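DNA methyltransferase (Nicotiana tabacum, PDB 4ONQ) probably methylates cytosine in DNA at C5 using S-adenosyl-L-methionine, as a plant de novo methyltransferase of the DRM type, of which the catalytic domain is present here. Local coordinates at residues N136-A141 with K155-Q160; P37-Y42 with K224-G229. The protein carries 5 engineered substitutions. All blocks are in the same frame, centred on the assembly; numbering follows the deposited sequence.

Contact 1: N136-A141 with K155-Q160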
loop_
_atom_site.group_PDB
_atom_site.type_symbol
_atom_site.label_atom_id
_atom_site.label_comp_id
_atom_site.label_asym_id
_atom_site.label_seq_id
_atom_site.Cartn_x
_atom_site.Cartn_y
_atom_site.Cartn_z
ATOM N N ASN A 136 26.033 12.830 -6.831
ATOM C CA ASN A 136 27.251 13.520 -7.224
ATOM C C ASN A 136 27.742 13.017 -8.579
ATOM O O ASN A 136 28.051 13.810 -9.473
ATOM C CB ASN A 136 28.334 13.333 -6.170
ATOM C CG ASN A 136 29.493 14.289 -6.353
ATOM O OD1 ASN A 136 29.311 15.432 -6.766
ATOM N ND2 ASN A 136 30.695 13.822 -6.044
ATOM N N ARG A 137 27.805 11.696 -8.733
ATOM C CA ARG A 137 28.194 11.111 -10.011
ATOM C C ARG A 137 27.300 11.632 -11.134
ATOM O O ARG A 137 27.782 11.943 -12.223
ATOM C CB ARG A 137 28.152 9.576 -9.970
ATOM C CG ARG A 137 29.099 8.926 -8.956
ATOM C CD ARG A 137 30.472 9.592 -8.922
ATOM N NE ARG A 137 31.089 9.685 -10.241
ATOM C CZ ARG A 137 32.248 10.289 -10.482
ATOM N NH1 ARG A 137 32.931 10.849 -9.490
ATOM N NH2 ARG A 137 32.729 10.329 -11.718
ATOM N N ILE A 138 26.003 11.740 -10.860
ATOM C CA ILE A 138 25.046 12.195 -11.867
ATOM C C ILE A 138 25.265 13.672 -12.203
ATOM O O ILE A 138 25.314 14.062 -13.387
ATOM C CB ILE A 138 23.595 11.924 -11.420
ATOM C CG1 ILE A 138 23.343 10.414 -11.396
ATOM C CG2 ILE A 138 22.608 12.593 -12.345
ATOM C CD1 ILE A 138 21.947 10.039 -10.980
ATOM N N ARG A 139 25.422 14.478 -11.154
ATOM C CA ARG A 139 25.805 15.876 -11.314
ATOM C C ARG A 139 27.006 16.030 -12.244
ATOM O O ARG A 139 26.938 16.781 -13.201
ATOM C CB ARG A 139 26.125 16.544 -9.971
ATOM C CG ARG A 139 26.841 17.889 -10.151
ATOM C CD ARG A 139 27.322 18.509 -8.850
ATOM N NE ARG A 139 26.252 19.160 -8.098
ATOM C CZ ARG A 139 25.836 20.404 -8.315
ATOM N NH1 ARG A 139 26.385 21.129 -9.281
ATOM N NH2 ARG A 139 24.863 20.921 -7.577
ATOM N N LYS A 140 28.096 15.317 -11.966
ATOM C CA LYS A 140 29.315 15.463 -12.766
ATOM C C LYS A 140 29.141 14.939 -14.188
ATOM O O LYS A 140 29.690 15.493 -15.140
ATOM C CB LYS A 140 30.507 14.790 -12.079
ATOM C CG LYS A 140 30.962 15.511 -10.812
ATOM C CD LYS A 140 32.223 14.902 -10.238
ATOM C CE LYS A 140 32.604 15.545 -8.908
ATOM N NZ LYS A 140 32.840 17.011 -9.017
ATOM N N ALA A 141 28.363 13.874 -14.328
ATOM C CA ALA A 141 28.070 13.318 -15.641
ATOM C C ALA A 141 27.301 14.295 -16.552
ATOM O O ALA A 141 27.534 14.315 -17.761
ATOM C CB ALA A 141 27.317 11.999 -15.504
ATOM N N LYS A 155 21.660 7.580 -21.035
ATOM C CA LYS A 155 21.243 6.246 -20.648
ATOM C C LYS A 155 21.740 5.897 -19.251
ATOM O O LYS A 155 20.992 5.358 -18.439
ATOM C CB LYS A 155 21.718 5.197 -21.652
ATOM C CG LYS A 155 21.157 3.821 -21.345
ATOM C CD LYS A 155 21.871 2.723 -22.093
ATOM C CE LYS A 155 21.480 1.362 -21.539
ATOM N NZ LYS A 155 20.008 1.247 -21.302
ATOM N N PHE A 156 23.001 6.205 -18.970
ATOM C CA PHE A 156 23.544 5.972 -17.632
ATOM C C PHE A 156 22.710 6.663 -16.524
ATOM O O PHE A 156 22.257 5.999 -15.570
ATOM C CB PHE A 156 25.027 6.366 -17.573
ATOM C CG PHE A 156 25.527 6.640 -16.189
ATOM C CD1 PHE A 156 25.787 5.601 -15.312
ATOM C CD2 PHE A 156 25.734 7.940 -15.763
ATOM C CE1 PHE A 156 26.244 5.854 -14.029
ATOM C CE2 PHE A 156 26.194 8.202 -14.483
ATOM C CZ PHE A 156 26.445 7.158 -13.615
ATOM N N VAL A 157 22.472 7.971 -16.657
ATOM C CA VAL A 157 21.708 8.663 -15.619
ATOM C C VAL A 157 20.243 8.241 -15.576
ATOM O O VAL A 157 19.669 8.163 -14.500
ATOM C CB VAL A 157 21.878 10.233 -15.588
ATOM C CG1 VAL A 157 22.928 10.709 -16.549
ATOM C CG2 VAL A 157 20.541 10.970 -15.772
ATOM N N LEU A 158 19.642 7.946 -16.726
ATOM C CA LEU A 158 18.252 7.497 -16.716
ATOM C C LEU A 158 18.119 6.145 -16.024
ATOM O O LEU A 158 17.162 5.902 -15.287
ATOM C CB LEU A 158 17.663 7.454 -18.122
ATOM C CG LEU A 158 17.143 8.796 -18.631
ATOM C CD1 LEU A 158 16.562 8.617 -20.017
ATOM C CD2 LEU A 158 16.097 9.353 -17.676
ATOM N N ASP A 159 19.096 5.290 -16.208
ATOM C CA ASP A 159 19.093 4.018 -15.537
ATOM C C ASP A 159 19.243 4.172 -14.052
ATOM O O ASP A 159 18.560 3.518 -13.330
ATOM C CB ASP A 159 20.177 3.052 -16.075
ATOM C CG ASP A 159 19.884 2.509 -17.468
ATOM O OD1 ASP A 159 18.780 2.661 -17.972
ATOM O OD2 ASP A 159 20.773 1.919 -18.081
ATOM N N GLN A 160 20.167 5.008 -13.612
ATOM C CA GLN A 160 20.301 5.263 -12.209
ATOM C C GLN A 160 19.080 5.901 -11.587
ATOM O O GLN A 160 18.728 5.555 -10.524
ATOM C CB GLN A 160 21.545 6.070 -11.896
ATOM C CG GLN A 160 22.842 5.446 -12.319
ATOM C CD GLN A 160 23.069 4.086 -11.753
ATOM O OE1 GLN A 160 22.942 3.861 -10.591
ATOM N NE2 GLN A 160 23.420 3.184 -12.590
#
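I138 makes two of the three meetings between these helices, one with each of its branches. Its CG2 methyl lies 4.1 Å from V157 CB, while CD1, at the end of the longer branch, is 4.1 Å from Q160 CB. The torsions separate the two jobs: CG2 is anti to the backbone N, and CG1 sits beside that N (chi1 -68°) and runs on fully extended, which carries CD1 across the gap. Q160 offers only the base of its side chain here, because the chain bends at chi2 and takes the amide elsewhere. The third meeting is at A141, whose CB comes to the edge of the F156 ring, close to the ring plane, 4.1 Å from CE2.

These are apolar contacts between helices 132-143 and 151-164; over 136-141 and 155-160 the axes of this antiparallel helical hairpin come within 10.4 Å, their N-to-C directions 154° apart. A two-stranded hairpin, 166-170 and 173-176, closes it on one side. I138 reaches both of those strands through L166 and V174, and V157 touches W168, W116 and V142, so the inner side of the pair is buried. The side with F156 and A141 is the more open one. Two salt bridges run within the helices: K155 NZ to D159 OD2 at 3.4 Å, weak as a hydrogen bond, and R139 NH1 to E143 OE2.

Contact 2: P37-Y42 with K224-G229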
loop_
_atom_site.group_PDB
_atom_site.type_symbol
_atom_site.label_atom_id
_atom_site.label_comp_id
_atom_site.label_asym_id
_atom_site.label_seq_id
_atom_site.Cartn_x
_atom_site.Cartn_y
_atom_site.Cartn_z
ATOM N N PRO A 37 -18.903 -14.219 6.427
ATOM C CA PRO A 37 -18.082 -13.356 7.280
ATOM C C PRO A 37 -16.934 -14.156 7.880
ATOM O O PRO A 37 -17.113 -15.336 8.183
ATOM C CB PRO A 37 -19.054 -12.932 8.387
ATOM C CG PRO A 37 -20.416 -13.186 7.834
ATOM C CD PRO A 37 -20.263 -14.386 6.961
ATOM N N PRO A 38 -15.765 -13.525 8.065
ATOM C CA PRO A 38 -15.491 -12.108 7.818
ATOM C C PRO A 38 -15.070 -11.847 6.381
ATOM O O PRO A 38 -14.883 -12.793 5.613
ATOM C CB PRO A 38 -14.288 -11.852 8.716
ATOM C CG PRO A 38 -13.520 -13.128 8.618
ATOM C CD PRO A 38 -14.564 -14.228 8.552
ATOM N N PHE A 39 -14.931 -10.572 6.028
ATOM C CA PHE A 39 -14.284 -10.193 4.780
ATOM C C PHE A 39 -12.783 -10.246 5.000
ATOM O O PHE A 39 -12.299 -9.897 6.075
ATOM C CB PHE A 39 -14.694 -8.785 4.355
ATOM C CG PHE A 39 -16.055 -8.713 3.730
ATOM C CD1 PHE A 39 -16.283 -9.260 2.479
ATOM C CD2 PHE A 39 -17.105 -8.092 4.387
ATOM C CE1 PHE A 39 -17.533 -9.191 1.893
ATOM C CE2 PHE A 39 -18.360 -8.021 3.807
ATOM C CZ PHE A 39 -18.573 -8.572 2.559
ATOM N N PHE A 40 -12.038 -10.697 3.998
ATOM C CA PHE A 40 -10.589 -10.697 4.133
ATOM C C PHE A 40 -9.901 -10.092 2.925
ATOM O O PHE A 40 -10.404 -10.164 1.804
ATOM C CB PHE A 40 -10.036 -12.089 4.463
ATOM C CG PHE A 40 -9.975 -13.023 3.290
ATOM C CD1 PHE A 40 -8.846 -13.075 2.484
ATOM C CD2 PHE A 40 -11.030 -13.876 3.013
ATOM C CE1 PHE A 40 -8.781 -13.946 1.409
ATOM C CE2 PHE A 40 -10.970 -14.753 1.937
ATOM C CZ PHE A 40 -9.842 -14.788 1.137
ATOM N N TYR A 41 -8.743 -9.499 3.175
ATOM C CA TYR A 41 -8.001 -8.776 2.163
ATOM C C TYR A 41 -6.524 -9.067 2.385
ATOM O O TYR A 41 -5.967 -8.716 3.422
ATOM C CB TYR A 41 -8.287 -7.283 2.314
ATOM C CG TYR A 41 -7.785 -6.397 1.200
ATOM C CD1 TYR A 41 -8.530 -6.218 0.028
ATOM C CD2 TYR A 41 -6.579 -5.702 1.336
ATOM C CE1 TYR A 41 -8.072 -5.382 -0.983
ATOM C CE2 TYR A 41 -6.112 -4.871 0.344
ATOM C CZ TYR A 41 -6.854 -4.713 -0.813
ATOM O OH TYR A 41 -6.374 -3.869 -1.788
ATOM N N TYR A 42 -5.906 -9.741 1.423
ATOM C CA TYR A 42 -4.495 -10.089 1.502
ATOM C C TYR A 42 -3.720 -9.467 0.348
ATOM O O TYR A 42 -4.137 -9.548 -0.804
ATOM C CB TYR A 42 -4.291 -11.610 1.489
ATOM C CG TYR A 42 -2.832 -11.976 1.598
ATOM C CD1 TYR A 42 -2.173 -11.884 2.814
ATOM C CD2 TYR A 42 -2.103 -12.368 0.485
ATOM C CE1 TYR A 42 -0.839 -12.187 2.926
ATOM C CE2 TYR A 42 -0.757 -12.677 0.589
ATOM C CZ TYR A 42 -0.130 -12.582 1.815
ATOM O OH TYR A 42 1.209 -12.881 1.950
ATOM N N LYS A 224 -18.426 0.552 2.758
ATOM C CA LYS A 224 -19.039 1.718 3.395
ATOM C C LYS A 224 -20.541 1.565 3.624
ATOM O O LYS A 224 -21.053 1.931 4.682
ATOM C CB LYS A 224 -18.758 2.993 2.598
ATOM C CG LYS A 224 -19.283 4.256 3.260
ATOM C CD LYS A 224 -18.791 5.495 2.524
ATOM C CE LYS A 224 -19.188 6.761 3.262
ATOM N NZ LYS A 224 -18.808 6.668 4.697
ATOM N N ASP A 225 -21.245 0.999 2.678
ATOM C CA ASP A 225 -22.655 0.872 2.878
ATOM C C ASP A 225 -22.953 -0.242 3.833
ATOM O O ASP A 225 -23.914 -0.209 4.544
ATOM C CB ASP A 225 -23.365 0.614 1.558
ATOM C CG ASP A 225 -23.885 1.873 0.936
ATOM O OD1 ASP A 225 -23.943 2.884 1.667
ATOM O OD2 ASP A 225 -24.244 1.868 -0.263
ATOM N N LEU A 226 -22.106 -1.247 3.845
ATOM C CA LEU A 226 -22.361 -2.435 4.643
ATOM C C LEU A 226 -22.260 -2.215 6.152
ATOM O O LEU A 226 -22.936 -2.896 6.919
ATOM C CB LEU A 226 -21.431 -3.570 4.213
ATOM C CG LEU A 226 -21.574 -4.045 2.767
ATOM C CD1 LEU A 226 -20.519 -5.093 2.449
ATOM C CD2 LEU A 226 -22.968 -4.599 2.523
ATOM N N PHE A 227 -21.433 -1.268 6.586
ATOM C CA PHE A 227 -21.164 -1.133 8.019
ATOM C C PHE A 227 -21.331 0.270 8.595
ATOM O O PHE A 227 -20.351 0.905 8.987
ATOM C CB PHE A 227 -19.774 -1.668 8.344
ATOM C CG PHE A 227 -19.605 -3.122 8.026
ATOM C CD1 PHE A 227 -19.986 -4.089 8.937
ATOM C CD2 PHE A 227 -19.066 -3.523 6.817
ATOM C CE1 PHE A 227 -19.837 -5.429 8.646
ATOM C CE2 PHE A 227 -18.914 -4.862 6.522
ATOM C CZ PHE A 227 -19.299 -5.814 7.439
ATOM N N PRO A 228 -22.585 0.738 8.683
ATOM C CA PRO A 228 -22.910 2.057 9.235
ATOM C C PRO A 228 -22.733 2.111 10.754
ATOM O O PRO A 228 -22.650 3.198 11.325
ATOM C CB PRO A 228 -24.391 2.237 8.872
ATOM C CG PRO A 228 -24.714 1.128 7.902
ATOM C CD PRO A 228 -23.792 0.018 8.251
ATOM N N GLY A 229 -22.754 0.963 11.393
ATOM C CA GLY A 229 -22.514 0.856 12.808
ATOM C C GLY A 229 -21.057 1.031 13.130
ATOM O O GLY A 229 -20.663 1.179 14.260
#
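Strand 39-45 is one of the strands of the class I methyltransferase sheet, and here its first residue, F39, meets the loop that leads from helix 213-220 into strand 231-236. The side chains that touch are F39, L226 and F227. The CE2 corner of the F39 ring does the work: L226 CD1 is 3.9 Å from CE2 and 4.0 Å from F39 CZ, so the methyl straddles that bond of the ring. It approaches obliquely, and the two side chains cross at about a right angle. L226 has CG beside its backbone N and CD1 extended beyond it (chi2 176°), which pushes this methyl out toward the ring. The same F39 CE2 lies 4.2 Å from F227 CE2 and comes in at the edge of the F227 ring, near its plane.

The backbones stay well apart, F39 CA to L226 CA being 11.2 Å, so side chains alone bridge the gap. Across the sheet the order 282-286, 254-260, 231-236, 309-312, 39-45, 79-84, 66-69 is that of the class I fold, with 79-84 antiparallel to both neighbours; in the chain, though, 39-45 comes first, as expected of the rearranged DRM sequence. F39 is held in place by backbone hydrogen bonds to D308 and V310, and F227 also touches D308. Just before the strand, a cis peptide bond leads into P38. N85 then bonds P38 O through ND2 and F40 N through OD1, bracketing F39. On F39's own face Y41 OH hydrogen-bonds H219 ND1 of helix 213-220; on the opposite face P38 and F40 pack on helix 337-352.

Overall arrangement
Contact 2 brings together two segments with 181 residues between them, and contact 1, whose own segments have only 13 residues between them, falls wholly within that span. Their centres are 48 Å from each other, on opposite sides of the centre of the chain, and the nearest atoms are about 28 Å apart. Contact 2 sits at the seven-stranded sheet of the methyltransferase core, the core that also carries the sinefungin pocket. Contact 1 lies in a small lobe of two helices and a two-stranded hairpin that is not part of that sheet, inserted in the chain between core strands 39-45 and 231-236. A peripheral lobe beside the catalytic core is consistent with a target recognition domain, as in other C5-methyltransferases.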